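Ferredoxin--NADP reductase, apicoplast (Plasmodium falciparum, PDB 3JQR) transfers electrons between ferredoxin and NADP(H) through a bound FAD, and may serve the last step of isoprenoid precursor synthesis in the malaria parasite's apicoplast. Local coordinates at residues A[17-22]-A[146-151]; A[31-36]-A[220-225]; A[52-57]-A[151-156]; A[168-173]-A[206-211]. The protein carries 1 engineered substitution. All coordinates share one frame; numbering follows the deposited sequence.

Interaction 1 of 4, residues A[17-22]-A[146-151]; sequences KCKIVD and KINDDI
Cys18 O is held by two groups of the facing strand. Ile151 N donates to it at 2.9 Å, and Asp150 CA lies 3.3 Å from Cys18 O in a CA-H...O contact. The amide of Ile151 reaches this oxygen from above the carbonyl plane, 49° out of it. The return bond runs from Cys18 N to Ile151 O at 2.8 Å. These bonds mark an antiparallel pairing in the FAD-binding beta domain, where strand 16-25 meets the start of strand 150-157. The strand is entered through a type II turn from Lys146 to Asp149. Ile20 N extends the ladder towards this turn by donating to Asp149 O at 3.1 Å. Two further contacts at the turn, from Asn148 N to Ile20 O and from Lys19 NZ to Asn148 OD1, are modelled very short, so their exact lengths are doubtful. On the exposed face, the extended Lys17 chain passes Asp150. Its NZ stays 4.0 Å from Asp150 OD2, a long and presumably weak salt bridge. The buried face is apolar, with Leu145 and Ile40 also packing on it. There Ile151 turns CG1 anti to its amide nitrogen (chi1 -167°) and sends the branch inward. Its CG2 sits 3.6 Å from Cys18 CB, while its CD1 meets Ile20 CD1 at 4.0 Å.

Interaction 2 of 4, residues A[31-36]-A[220-225]; sequences SPNEVY and EDSILY
Ser31 and Ser222 meet through their first torsions. Ser31 places OG opposite its own amide nitrogen (chi1 -175°), while Ser222 turns OG back beside its amide (chi1 -64°). The two hydroxyls then face each other across the boundary between the FAD-binding and NADP-binding domains. Ser31 OG donates to Ser222 OG at 2.6 Å. Ser31 OG also accepts from Asn33 N at 3.3 Å, which closes an ST turn. Ser222 OG is bonded in turn to Asn219 OD1. A second, wetter link lies beside the first. A water donates to Ser222 O at 2.6 Å and accepts a weak bond from Asn33 ND2 at 3.2 Å. Asn33 OD1 has a weak bond to Lys119, a residue that binds NADP(+), and Pro32 packs on Tyr218, another NADP(+)-binding residue. Asp221 belongs to the same corner: its CB lies 3.7 Å from Ser31 N, and its OD2 takes the amide of Asn30. Further in, the contact turns apolar. Val35 and Leu224 cross at about a right angle, with Leu224 CD2 lying 4.0 Å from Val35 CG1 and nearly as close to CB and CG2. Leu224 is also packed against Val27 and Thr180. A hydroxyl pair and one water thus link the segments at one end, and Leu224 CD2 meets the Val35 side chain at the other. Between these two segments the polar links are neutral hydrogen bonds; Arg28, which bonds Ile223 O, adds a charged donor beside them.

Interaction 3 of 4, residues A[52-57]-A[151-156]; sequences HTCGII and IYLTGA
Gly55 and Thr154 form the centre of this antiparallel pair in the FAD-binding beta domain. Gly55 N donates to Thr154 O, and Thr154 N donates to Gly55 O, both at 2.8 Å. Ile57 N continues the ladder to Tyr152 O at 3.1 Å in a nearly straight bond (173°). Beyond it, a water bridges the strands by donating to Ile57 O and accepting from Tyr152 N. The side chains then sort onto two faces. On one, Ile56 and Leu153 lie side by side, pointing the same way. Leu153 CD2 is pressed to 3.4 Å from Ile56 CG1, tighter than usual, and is also 3.6 Å from Cys54 SG. Ile56 CD1 reaches the end of Ile151 from the same face. On the other, Thr154 holds OG1 between its amide nitrogen and carbonyl carbon (chi1 73°), 3.2 Å from Gly55 CA, where glycine leaves room for it. Thr154 CG2 packs on Ile57 CD1. His157 NE2 hydrogen-bonds Thr154 OG1, consistent with holding that rotation. A cis peptide joins Gly155 to Ala156, whose CB lies 3.7 Å from His52 ND1. FAD touches Thr53 in the same strand as Gly55. Thr154 OG1 and His52 ND1 each have a partner outside the two segments, His157 and Leu49 N, while apolar contacts close the Ile56 and Leu153 face.

Interaction 4 of 4, residues A[168-173]-A[206-211]; sequences QKNTNF and NYTGYI
Two adjacent parallel strands of the NADP-binding domain's Rossmann-like sheet begin here, with the loops that lead into them. Phe173 and Ile211 form the parallel bridge, and Phe173 N donates to Tyr210 O at 2.9 Å. Ile211 CA lies 3.3 Å from Phe173 O in a CA-H...O contact. Their side chains point the same way, with Phe173 CB 4.0 Å from Ile211 CG1. Before the strands, Tyr207 ties the two loops together. Its OH donates to Thr171 O at 2.6 Å and approaches almost in line with that carbonyl bond. Placing CG anti to the amide nitrogen (chi1 168°) directs the ring forward along its own chain, against Gly209. Gly209 N then sits over the ring centre. The same OH lies at the edge of the Phe173 ring, 3.3 Å from Phe173 CD1. Asn170 leaves the short helix with a positive phi, and its OD1 receives two donors from Thr208. Thr208 N comes to 2.8 Å from it at 165°, from above the amide plane, and Thr208 OG1 adds a weak bond. Leu192 of helix 183-192 packs on Phe173, and Leu189 of that helix packs on Ile211. Strand 280-285 flanks the 173 side through Glu280 and Tyr282, while Ile211 bonds by its backbone to Asn239 and Asn241 at strand 240-246.

How the interactions relate
Interactions 1 and 3 use opposite edges of strand 150-157 and share Ile151, so they join three neighbouring strands of the FAD-binding sheet. Their centres are 13 Å apart, and Lys17 CG meets Tyr152 CE2 at 3.4 Å between them. Interaction 3 is the nearer to the cofactor: the side chain of Thr53 is about 4 Å from FAD, against about 12 Å for Ile151. Interaction 2 starts from strand 35-41 of the same sheet and crosses to the NADP-binding domain. Interaction 4 lies within that second domain, away from the FAD- and NADP(+)-binding residues. Its centre is about 29 Å from that of interaction 2 and 36 Å from that of interaction 1.

Interaction 1 of 4, residues A[17-22]-A[146-151]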
loop_
_atom_site.group_PDB
_atom_site.type_symbol
_atom_site.label_atom_id
_atom_site.label_comp_id
_atom_site.label_asym_id
_atom_site.label_seq_id
_atom_site.Cartn_x
_atom_site.Cartn_y
_atom_site.Cartn_z
ATOM N N LYS A 17 -24.055 7.057 14.455
ATOM C CA LYS A 17 -23.635 8.367 14.932
ATOM C C LYS A 17 -23.009 8.250 16.318
ATOM O O LYS A 17 -23.607 7.678 17.230
ATOM C CB LYS A 17 -24.830 9.321 14.959
ATOM C CG LYS A 17 -24.490 10.753 15.310
ATOM C CD LYS A 17 -25.754 11.581 15.431
ATOM C CE LYS A 17 -25.470 12.945 16.030
ATOM N NZ LYS A 17 -26.731 13.603 16.478
ATOM N N CYS A 18 -21.802 8.789 16.463
ATOM C CA CYS A 18 -21.056 8.681 17.713
ATOM C C CYS A 18 -20.441 10.006 18.130
ATOM O O CYS A 18 -20.540 11.007 17.423
ATOM C CB CYS A 18 -19.947 7.634 17.590
ATOM S SG CYS A 18 -20.514 6.003 17.083
ATOM N N LYS A 19 -19.783 9.993 19.282
ATOM C CA LYS A 19 -19.216 11.197 19.851
ATOM C C LYS A 19 -17.792 10.909 20.312
ATOM O O LYS A 19 -17.505 9.834 20.839
ATOM C CB LYS A 19 -20.078 11.656 21.029
ATOM C CG LYS A 19 -20.095 13.157 21.280
ATOM C CD LYS A 19 -21.441 13.574 21.868
ATOM C CE LYS A 19 -21.394 14.969 22.471
ATOM N NZ LYS A 19 -20.663 14.990 23.771
ATOM N N ILE A 20 -16.902 11.870 20.095
ATOM C CA ILE A 20 -15.531 11.776 20.572
ATOM C C ILE A 20 -15.470 12.265 22.014
ATOM O O ILE A 20 -15.855 13.398 22.303
ATOM C CB ILE A 20 -14.586 12.642 19.718
ATOM C CG1 ILE A 20 -14.513 12.107 18.286
ATOM C CG2 ILE A 20 -13.198 12.694 20.339
ATOM C CD1 ILE A 20 -13.759 10.805 18.157
ATOM N N VAL A 21 -15.001 11.412 22.919
ATOM C CA VAL A 21 -14.839 11.805 24.317
ATOM C C VAL A 21 -13.388 12.133 24.646
ATOM O O VAL A 21 -13.114 12.992 25.483
ATOM C CB VAL A 21 -15.360 10.730 25.292
ATOM C CG1 VAL A 21 -16.865 10.847 25.457
ATOM C CG2 VAL A 21 -14.968 9.341 24.822
ATOM N N ASP A 22 -12.456 11.456 23.986
ATOM C CA ASP A 22 -11.048 11.726 24.227
ATOM C C ASP A 22 -10.217 11.649 22.954
ATOM O O ASP A 22 -10.470 10.823 22.078
ATOM C CB ASP A 22 -10.489 10.764 25.279
ATOM C CG ASP A 22 -9.487 11.432 26.203
ATOM O OD1 ASP A 22 -9.251 12.648 26.046
ATOM O OD2 ASP A 22 -8.942 10.740 27.089
ATOM N N LYS A 146 -12.157 17.573 17.299
ATOM C CA LYS A 146 -12.053 18.018 18.683
ATOM C C LYS A 146 -12.939 17.128 19.529
ATOM O O LYS A 146 -13.812 16.439 18.997
ATOM C CB LYS A 146 -12.488 19.477 18.810
ATOM C CG LYS A 146 -11.538 20.443 18.125
ATOM C CD LYS A 146 -12.083 21.867 18.136
ATOM C CE LYS A 146 -11.091 22.801 17.457
ATOM N NZ LYS A 146 -11.513 24.224 17.544
ATOM N N ILE A 147 -12.733 17.118 20.839
ATOM C CA ILE A 147 -13.539 16.227 21.655
ATOM C C ILE A 147 -14.987 16.702 21.683
ATOM O O ILE A 147 -15.266 17.903 21.666
ATOM C CB ILE A 147 -12.985 16.045 23.089
ATOM C CG1 ILE A 147 -13.781 16.882 24.097
ATOM C CG2 ILE A 147 -11.496 16.382 23.142
ATOM C CD1 ILE A 147 -13.226 16.730 25.519
ATOM N N ASN A 148 -15.903 15.742 21.706
ATOM C CA ASN A 148 -17.328 16.035 21.672
ATOM C C ASN A 148 -17.865 16.265 20.264
ATOM O O ASN A 148 -19.047 16.557 20.088
ATOM C CB ASN A 148 -17.662 17.230 22.563
ATOM C CG ASN A 148 -18.221 16.812 23.910
ATOM O OD1 ASN A 148 -18.376 15.624 24.191
ATOM N ND2 ASN A 148 -18.532 17.792 24.749
ATOM N N ASP A 149 -17.000 16.141 19.264
ATOM C CA ASP A 149 -17.432 16.267 17.879
ATOM C C ASP A 149 -18.108 14.980 17.430
ATOM O O ASP A 149 -17.739 13.894 17.869
ATOM C CB ASP A 149 -16.244 16.583 16.970
ATOM C CG ASP A 149 -15.584 17.903 17.315
ATOM O OD1 ASP A 149 -16.049 18.573 18.265
ATOM O OD2 ASP A 149 -14.604 18.269 16.629
ATOM N N ASP A 150 -19.109 15.101 16.566
ATOM C CA ASP A 150 -19.776 13.920 16.040
ATOM C C ASP A 150 -18.834 13.156 15.121
ATOM O O ASP A 150 -17.981 13.746 14.459
ATOM C CB ASP A 150 -21.052 14.302 15.289
ATOM C CG ASP A 150 -22.153 14.785 16.215
ATOM O OD1 ASP A 150 -21.974 14.720 17.448
ATOM O OD2 ASP A 150 -23.204 15.228 15.706
ATOM N N ILE A 151 -18.989 11.837 15.093
ATOM C CA ILE A 151 -18.205 10.990 14.212
ATOM C C ILE A 151 -19.074 9.812 13.802
ATOM O O ILE A 151 -19.813 9.268 14.621
ATOM C CB ILE A 151 -16.920 10.495 14.900
ATOM C CG1 ILE A 151 -15.965 9.881 13.874
ATOM C CG2 ILE A 151 -17.255 9.508 16.011
ATOM C CD1 ILE A 151 -14.566 9.652 14.408
#

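Interaction 2 of 4, residues A[31-36]-A[220-225]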
loop_
_atom_site.group_PDB
_atom_site.type_symbol
_atom_site.label_atom_id
_atom_site.label_comp_id
_atom_site.label_asym_id
_atom_site.label_seq_id
_atom_site.Cartn_x
_atom_site.Cartn_y
_atom_site.Cartn_z
ATOM N N SER A 31 9.318 10.817 18.908
ATOM C CA SER A 31 8.742 10.134 17.759
ATOM C C SER A 31 8.524 11.110 16.610
ATOM O O SER A 31 8.060 12.228 16.821
ATOM C CB SER A 31 7.418 9.461 18.131
ATOM O OG SER A 31 6.912 8.710 17.042
ATOM N N PRO A 32 8.875 10.690 15.385
ATOM C CA PRO A 32 8.621 11.472 14.178
ATOM C C PRO A 32 7.175 11.321 13.706
ATOM O O PRO A 32 6.676 12.151 12.947
ATOM C CB PRO A 32 9.576 10.853 13.155
ATOM C CG PRO A 32 9.731 9.439 13.601
ATOM C CD PRO A 32 9.638 9.459 15.105
ATOM N N ASN A 33 6.516 10.259 14.156
ATOM C CA ASN A 33 5.116 10.034 13.823
ATOM C C ASN A 33 4.190 10.950 14.607
ATOM O O ASN A 33 4.552 11.470 15.661
ATOM C CB ASN A 33 4.724 8.582 14.104
ATOM C CG ASN A 33 5.569 7.593 13.338
ATOM O OD1 ASN A 33 5.895 7.813 12.174
ATOM N ND2 ASN A 33 5.927 6.491 13.988
ATOM N N GLU A 34 2.992 11.142 14.076
ATOM C CA GLU A 34 1.920 11.788 14.806
ATOM C C GLU A 34 0.759 10.805 14.827
ATOM O O GLU A 34 0.236 10.434 13.777
ATOM C CB GLU A 34 1.515 13.098 14.128
ATOM C CG GLU A 34 0.428 13.871 14.858
ATOM C CD GLU A 34 0.167 15.234 14.239
ATOM O OE1 GLU A 34 -0.543 16.049 14.869
ATOM O OE2 GLU A 34 0.672 15.494 13.125
ATOM N N VAL A 35 0.377 10.366 16.023
ATOM C CA VAL A 35 -0.646 9.336 16.169
ATOM C C VAL A 35 -1.607 9.671 17.301
ATOM O O VAL A 35 -1.187 10.112 18.372
ATOM C CB VAL A 35 -0.014 7.960 16.451
ATOM C CG1 VAL A 35 -1.057 6.866 16.344
ATOM C CG2 VAL A 35 1.139 7.701 15.496
ATOM N N TYR A 36 -2.896 9.456 17.064
ATOM C CA TYR A 36 -3.903 9.784 18.062
ATOM C C TYR A 36 -4.730 8.582 18.493
ATOM O O TYR A 36 -5.215 7.805 17.669
ATOM C CB TYR A 36 -4.840 10.886 17.559
ATOM C CG TYR A 36 -4.178 12.234 17.405
ATOM C CD1 TYR A 36 -3.898 12.745 16.146
ATOM C CD2 TYR A 36 -3.833 12.996 18.515
ATOM C CE1 TYR A 36 -3.296 13.975 15.993
ATOM C CE2 TYR A 36 -3.226 14.232 18.372
ATOM C CZ TYR A 36 -2.961 14.716 17.106
ATOM O OH TYR A 36 -2.357 15.941 16.944
ATOM N N GLU A 220 11.901 4.036 20.407
ATOM C CA GLU A 220 11.214 3.768 21.670
ATOM C C GLU A 220 9.957 4.623 21.842
ATOM O O GLU A 220 8.894 4.113 22.199
ATOM C CB GLU A 220 12.168 3.959 22.856
ATOM C CG GLU A 220 11.512 3.784 24.218
ATOM C CD GLU A 220 12.515 3.510 25.325
ATOM O OE1 GLU A 220 13.554 2.874 25.047
ATOM O OE2 GLU A 220 12.261 3.923 26.475
ATOM N N ASP A 221 10.086 5.921 21.577
ATOM C CA ASP A 221 8.975 6.862 21.724
ATOM C C ASP A 221 7.849 6.663 20.701
ATOM O O ASP A 221 6.848 7.376 20.734
ATOM C CB ASP A 221 9.487 8.306 21.656
ATOM C CG ASP A 221 10.131 8.759 22.952
ATOM O OD1 ASP A 221 10.492 7.892 23.776
ATOM O OD2 ASP A 221 10.275 9.986 23.147
ATOM N N SER A 222 8.015 5.698 19.801
ATOM C CA SER A 222 7.016 5.435 18.767
ATOM C C SER A 222 6.171 4.202 19.074
ATOM O O SER A 222 5.250 3.876 18.330
ATOM C CB SER A 222 7.685 5.273 17.398
ATOM O OG SER A 222 8.320 6.472 16.997
ATOM N N ILE A 223 6.496 3.512 20.161
ATOM C CA ILE A 223 5.719 2.353 20.581
ATOM C C ILE A 223 4.318 2.781 21.002
ATOM O O ILE A 223 4.153 3.503 21.977
ATOM C CB ILE A 223 6.394 1.611 21.756
ATOM C CG1 ILE A 223 7.809 1.170 21.365
ATOM C CG2 ILE A 223 5.546 0.414 22.193
ATOM C CD1 ILE A 223 8.567 0.478 22.480
ATOM N N LEU A 224 3.310 2.343 20.257
ATOM C CA LEU A 224 1.932 2.676 20.590
ATOM C C LEU A 224 1.429 1.789 21.723
ATOM O O LEU A 224 1.824 0.628 21.836
ATOM C CB LEU A 224 1.036 2.541 19.361
ATOM C CG LEU A 224 1.553 3.257 18.114
ATOM C CD1 LEU A 224 0.673 2.956 16.916
ATOM C CD2 LEU A 224 1.660 4.761 18.351
ATOM N N TYR A 225 0.562 2.349 22.561
ATOM C CA TYR A 225 0.010 1.632 23.703
ATOM C C TYR A 225 1.103 1.046 24.589
ATOM O O TYR A 225 0.959 -0.051 25.123
ATOM C CB TYR A 225 -0.971 0.546 23.241
ATOM C CG TYR A 225 -2.211 1.115 22.588
ATOM C CD1 TYR A 225 -3.173 1.772 23.341
ATOM C CD2 TYR A 225 -2.412 1.010 21.217
ATOM C CE1 TYR A 225 -4.305 2.300 22.753
ATOM C CE2 TYR A 225 -3.542 1.537 20.619
ATOM C CZ TYR A 225 -4.485 2.181 21.391
ATOM O OH TYR A 225 -5.612 2.710 20.806
HETATM O O HOH W 1 4.434 4.479 15.924
#

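Interaction 3 of 4, residues A[52-57]-A[151-156]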
loop_
_atom_site.group_PDB
_atom_site.type_symbol
_atom_site.label_atom_id
_atom_site.label_comp_id
_atom_site.label_asym_id
_atom_site.label_seq_id
_atom_site.Cartn_x
_atom_site.Cartn_y
_atom_site.Cartn_z
ATOM N N HIS A 52 -11.830 -6.803 15.226
ATOM C CA HIS A 52 -12.597 -6.150 14.166
ATOM C C HIS A 52 -12.102 -4.742 13.893
ATOM O O HIS A 52 -11.429 -4.130 14.727
ATOM C CB HIS A 52 -14.092 -6.108 14.493
ATOM C CG HIS A 52 -14.825 -7.360 14.128
ATOM N ND1 HIS A 52 -15.922 -7.813 14.830
ATOM C CD2 HIS A 52 -14.607 -8.265 13.145
ATOM C CE1 HIS A 52 -16.355 -8.937 14.287
ATOM N NE2 HIS A 52 -15.575 -9.233 13.264
ATOM N N THR A 53 -12.431 -4.237 12.713
ATOM C CA THR A 53 -12.154 -2.853 12.386
ATOM C C THR A 53 -13.472 -2.095 12.319
ATOM O O THR A 53 -14.544 -2.696 12.274
ATOM C CB THR A 53 -11.407 -2.726 11.047
ATOM O OG1 THR A 53 -12.261 -3.152 9.979
ATOM C CG2 THR A 53 -10.147 -3.586 11.058
ATOM N N CYS A 54 -13.389 -0.773 12.340
ATOM C CA CYS A 54 -14.559 0.061 12.146
ATOM C C CYS A 54 -14.240 1.057 11.048
ATOM O O CYS A 54 -13.090 1.466 10.884
ATOM C CB CYS A 54 -14.925 0.799 13.436
ATOM S SG CYS A 54 -13.868 2.224 13.816
ATOM N N GLY A 55 -15.256 1.442 10.289
ATOM C CA GLY A 55 -15.069 2.435 9.254
ATOM C C GLY A 55 -15.444 3.805 9.769
ATOM O O GLY A 55 -16.501 3.982 10.372
ATOM N N ILE A 56 -14.563 4.772 9.546
ATOM C CA ILE A 56 -14.864 6.160 9.844
ATOM C C ILE A 56 -15.133 6.896 8.535
ATOM O O ILE A 56 -14.322 6.839 7.612
ATOM C CB ILE A 56 -13.689 6.838 10.576
ATOM C CG1 ILE A 56 -13.489 6.209 11.957
ATOM C CG2 ILE A 56 -13.922 8.336 10.690
ATOM C CD1 ILE A 56 -12.342 6.807 12.740
ATOM N N ILE A 57 -16.276 7.573 8.445
ATOM C CA ILE A 57 -16.583 8.393 7.273
ATOM C C ILE A 57 -16.159 9.837 7.506
ATOM O O ILE A 57 -16.770 10.547 8.300
ATOM C CB ILE A 57 -18.082 8.378 6.930
ATOM C CG1 ILE A 57 -18.584 6.943 6.752
ATOM C CG2 ILE A 57 -18.348 9.197 5.670
ATOM C CD1 ILE A 57 -20.094 6.842 6.658
ATOM N N ILE A 151 -18.989 11.837 15.093
ATOM C CA ILE A 151 -18.205 10.990 14.212
ATOM C C ILE A 151 -19.074 9.812 13.802
ATOM O O ILE A 151 -19.813 9.268 14.621
ATOM C CB ILE A 151 -16.920 10.495 14.900
ATOM C CG1 ILE A 151 -15.965 9.881 13.874
ATOM C CG2 ILE A 151 -17.255 9.508 16.011
ATOM C CD1 ILE A 151 -14.566 9.652 14.408
ATOM N N TYR A 152 -18.999 9.426 12.534
ATOM C CA TYR A 152 -19.916 8.424 12.007
ATOM C C TYR A 152 -19.212 7.138 11.602
ATOM O O TYR A 152 -18.251 7.156 10.834
ATOM C CB TYR A 152 -20.729 9.012 10.853
ATOM C CG TYR A 152 -21.588 10.174 11.293
ATOM C CD1 TYR A 152 -21.041 11.439 11.465
ATOM C CD2 TYR A 152 -22.940 10.002 11.562
ATOM C CE1 TYR A 152 -21.818 12.504 11.880
ATOM C CE2 TYR A 152 -23.730 11.062 11.977
ATOM C CZ TYR A 152 -23.162 12.312 12.133
ATOM O OH TYR A 152 -23.936 13.374 12.545
ATOM N N LEU A 153 -19.704 6.019 12.125
ATOM C CA LEU A 153 -19.015 4.745 11.976
ATOM C C LEU A 153 -19.800 3.709 11.182
ATOM O O LEU A 153 -21.023 3.625 11.278
ATOM C CB LEU A 153 -18.658 4.174 13.352
ATOM C CG LEU A 153 -17.618 4.943 14.166
ATOM C CD1 LEU A 153 -17.479 4.349 15.558
ATOM C CD2 LEU A 153 -16.279 4.938 13.449
ATOM N N THR A 154 -19.068 2.922 10.400
ATOM C CA THR A 154 -19.615 1.776 9.699
ATOM C C THR A 154 -18.961 0.532 10.289
ATOM O O THR A 154 -17.837 0.600 10.784
ATOM C CB THR A 154 -19.280 1.832 8.195
ATOM O OG1 THR A 154 -17.893 1.523 7.999
ATOM C CG2 THR A 154 -19.569 3.214 7.629
ATOM N N GLY A 155 -19.656 -0.601 10.248
ATOM C CA GLY A 155 -19.068 -1.855 10.715
ATOM C C GLY A 155 -20.034 -2.762 11.453
ATOM O O GLY A 155 -21.247 -2.554 11.416
ATOM N N ALA A 156 -19.499 -3.780 12.123
ATOM C CA ALA A 156 -18.063 -4.034 12.148
ATOM C C ALA A 156 -17.568 -4.658 10.841
ATOM O O ALA A 156 -18.358 -5.179 10.052
ATOM C CB ALA A 156 -17.711 -4.930 13.328
HETATM O O HOH W 2 -17.343 11.088 10.724
#

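Interaction 4 of 4, residues A[168-173]-A[206-211]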
loop_
_atom_site.group_PDB
_atom_site.type_symbol
_atom_site.label_atom_id
_atom_site.label_comp_id
_atom_site.label_asym_id
_atom_site.label_seq_id
_atom_site.Cartn_x
_atom_site.Cartn_y
_atom_site.Cartn_z
ATOM N N GLN A 168 -10.606 -21.418 26.769
ATOM C CA GLN A 168 -10.822 -22.792 27.213
ATOM C C GLN A 168 -9.610 -23.670 26.903
ATOM O O GLN A 168 -9.133 -24.406 27.765
ATOM C CB GLN A 168 -12.074 -23.379 26.551
ATOM C CG GLN A 168 -12.474 -24.768 27.053
ATOM C CD GLN A 168 -13.649 -24.737 28.021
ATOM O OE1 GLN A 168 -13.884 -25.693 28.764
ATOM N NE2 GLN A 168 -14.399 -23.638 28.010
ATOM N N LYS A 169 -9.116 -23.586 25.670
ATOM C CA LYS A 169 -8.024 -24.450 25.223
ATOM C C LYS A 169 -6.636 -23.940 25.617
ATOM O O LYS A 169 -5.639 -24.636 25.427
ATOM C CB LYS A 169 -8.085 -24.659 23.706
ATOM C CG LYS A 169 -9.429 -25.147 23.190
ATOM C CD LYS A 169 -9.256 -26.284 22.190
ATOM C CE LYS A 169 -8.547 -25.838 20.919
ATOM N NZ LYS A 169 -9.507 -25.387 19.870
ATOM N N ASN A 170 -6.576 -22.728 26.164
ATOM C CA ASN A 170 -5.300 -22.084 26.488
ATOM C C ASN A 170 -4.370 -21.966 25.280
ATOM O O ASN A 170 -3.159 -22.147 25.398
ATOM C CB ASN A 170 -4.586 -22.812 27.630
ATOM C CG ASN A 170 -5.334 -22.709 28.946
ATOM O OD1 ASN A 170 -5.623 -21.614 29.430
ATOM N ND2 ASN A 170 -5.647 -23.856 29.535
ATOM N N THR A 171 -4.949 -21.653 24.126
ATOM C CA THR A 171 -4.197 -21.498 22.882
ATOM C C THR A 171 -2.980 -20.584 23.037
ATOM O O THR A 171 -3.059 -19.543 23.686
ATOM C CB THR A 171 -5.101 -20.925 21.777
ATOM O OG1 THR A 171 -6.307 -21.695 21.698
ATOM C CG2 THR A 171 -4.390 -20.950 20.433
ATOM N N ASN A 172 -1.859 -20.978 22.440
ATOM C CA ASN A 172 -0.656 -20.147 22.423
ATOM C C ASN A 172 -0.647 -19.217 21.212
ATOM O O ASN A 172 -1.191 -19.560 20.162
ATOM C CB ASN A 172 0.596 -21.023 22.414
ATOM C CG ASN A 172 0.654 -21.970 23.596
ATOM O OD1 ASN A 172 0.756 -23.184 23.427
ATOM N ND2 ASN A 172 0.577 -21.421 24.800
ATOM N N PHE A 173 -0.020 -18.050 21.347
ATOM C CA PHE A 173 -0.069 -17.039 20.295
ATOM C C PHE A 173 1.277 -16.422 19.948
ATOM O O PHE A 173 2.099 -16.162 20.825
ATOM C CB PHE A 173 -1.013 -15.898 20.689
ATOM C CG PHE A 173 -2.459 -16.294 20.747
ATOM C CD1 PHE A 173 -3.095 -16.468 21.967
ATOM C CD2 PHE A 173 -3.185 -16.487 19.583
ATOM C CE1 PHE A 173 -4.427 -16.832 22.022
ATOM C CE2 PHE A 173 -4.520 -16.849 19.631
ATOM C CZ PHE A 173 -5.142 -17.023 20.851
ATOM N N ASN A 206 -8.374 -16.564 33.479
ATOM C CA ASN A 206 -8.207 -18.017 33.533
ATOM C C ASN A 206 -7.584 -18.564 32.245
ATOM O O ASN A 206 -7.603 -19.770 31.988
ATOM C CB ASN A 206 -9.514 -18.742 33.887
ATOM C CG ASN A 206 -10.639 -18.434 32.922
ATOM O OD1 ASN A 206 -10.776 -17.307 32.449
ATOM N ND2 ASN A 206 -11.459 -19.437 32.632
ATOM N N TYR A 207 -7.032 -17.658 31.441
ATOM C CA TYR A 207 -6.212 -18.026 30.292
ATOM C C TYR A 207 -4.781 -18.226 30.774
ATOM O O TYR A 207 -4.202 -17.334 31.392
ATOM C CB TYR A 207 -6.268 -16.929 29.221
ATOM C CG TYR A 207 -5.233 -17.060 28.119
ATOM C CD1 TYR A 207 -4.023 -16.377 28.190
ATOM C CD2 TYR A 207 -5.466 -17.859 27.007
ATOM C CE1 TYR A 207 -3.075 -16.492 27.185
ATOM C CE2 TYR A 207 -4.524 -17.979 25.997
ATOM C CZ TYR A 207 -3.332 -17.294 26.090
ATOM O OH TYR A 207 -2.395 -17.414 25.090
ATOM N N THR A 208 -4.215 -19.399 30.506
ATOM C CA THR A 208 -2.862 -19.706 30.965
ATOM C C THR A 208 -1.931 -20.108 29.820
ATOM O O THR A 208 -0.965 -20.844 30.020
ATOM C CB THR A 208 -2.860 -20.818 32.038
ATOM O OG1 THR A 208 -3.233 -22.066 31.442
ATOM C CG2 THR A 208 -3.831 -20.482 33.155
ATOM N N GLY A 209 -2.230 -19.617 28.621
ATOM C CA GLY A 209 -1.406 -19.894 27.447
ATOM C C GLY A 209 -0.255 -18.918 27.308
ATOM O O GLY A 209 -0.162 -17.945 28.056
ATOM N N TYR A 210 0.627 -19.174 26.346
ATOM C CA TYR A 210 1.800 -18.324 26.163
ATOM C C TYR A 210 1.720 -17.447 24.914
ATOM O O TYR A 210 1.402 -17.925 23.823
ATOM C CB TYR A 210 3.085 -19.158 26.155
ATOM C CG TYR A 210 4.311 -18.334 26.470
ATOM C CD1 TYR A 210 4.632 -18.011 27.782
ATOM C CD2 TYR A 210 5.137 -17.863 25.457
ATOM C CE1 TYR A 210 5.747 -17.248 28.079
ATOM C CE2 TYR A 210 6.257 -17.100 25.746
ATOM C CZ TYR A 210 6.554 -16.798 27.057
ATOM O OH TYR A 210 7.664 -16.042 27.350
ATOM N N ILE A 211 2.012 -16.160 25.095
ATOM C CA ILE A 211 1.959 -15.180 24.014
ATOM C C ILE A 211 3.322 -14.534 23.776
ATOM O O ILE A 211 3.984 -14.090 24.716
ATOM C CB ILE A 211 0.936 -14.063 24.318
ATOM C CG1 ILE A 211 -0.468 -14.647 24.479
ATOM C CG2 ILE A 211 0.952 -13.009 23.222
ATOM C CD1 ILE A 211 -1.480 -13.653 24.995
#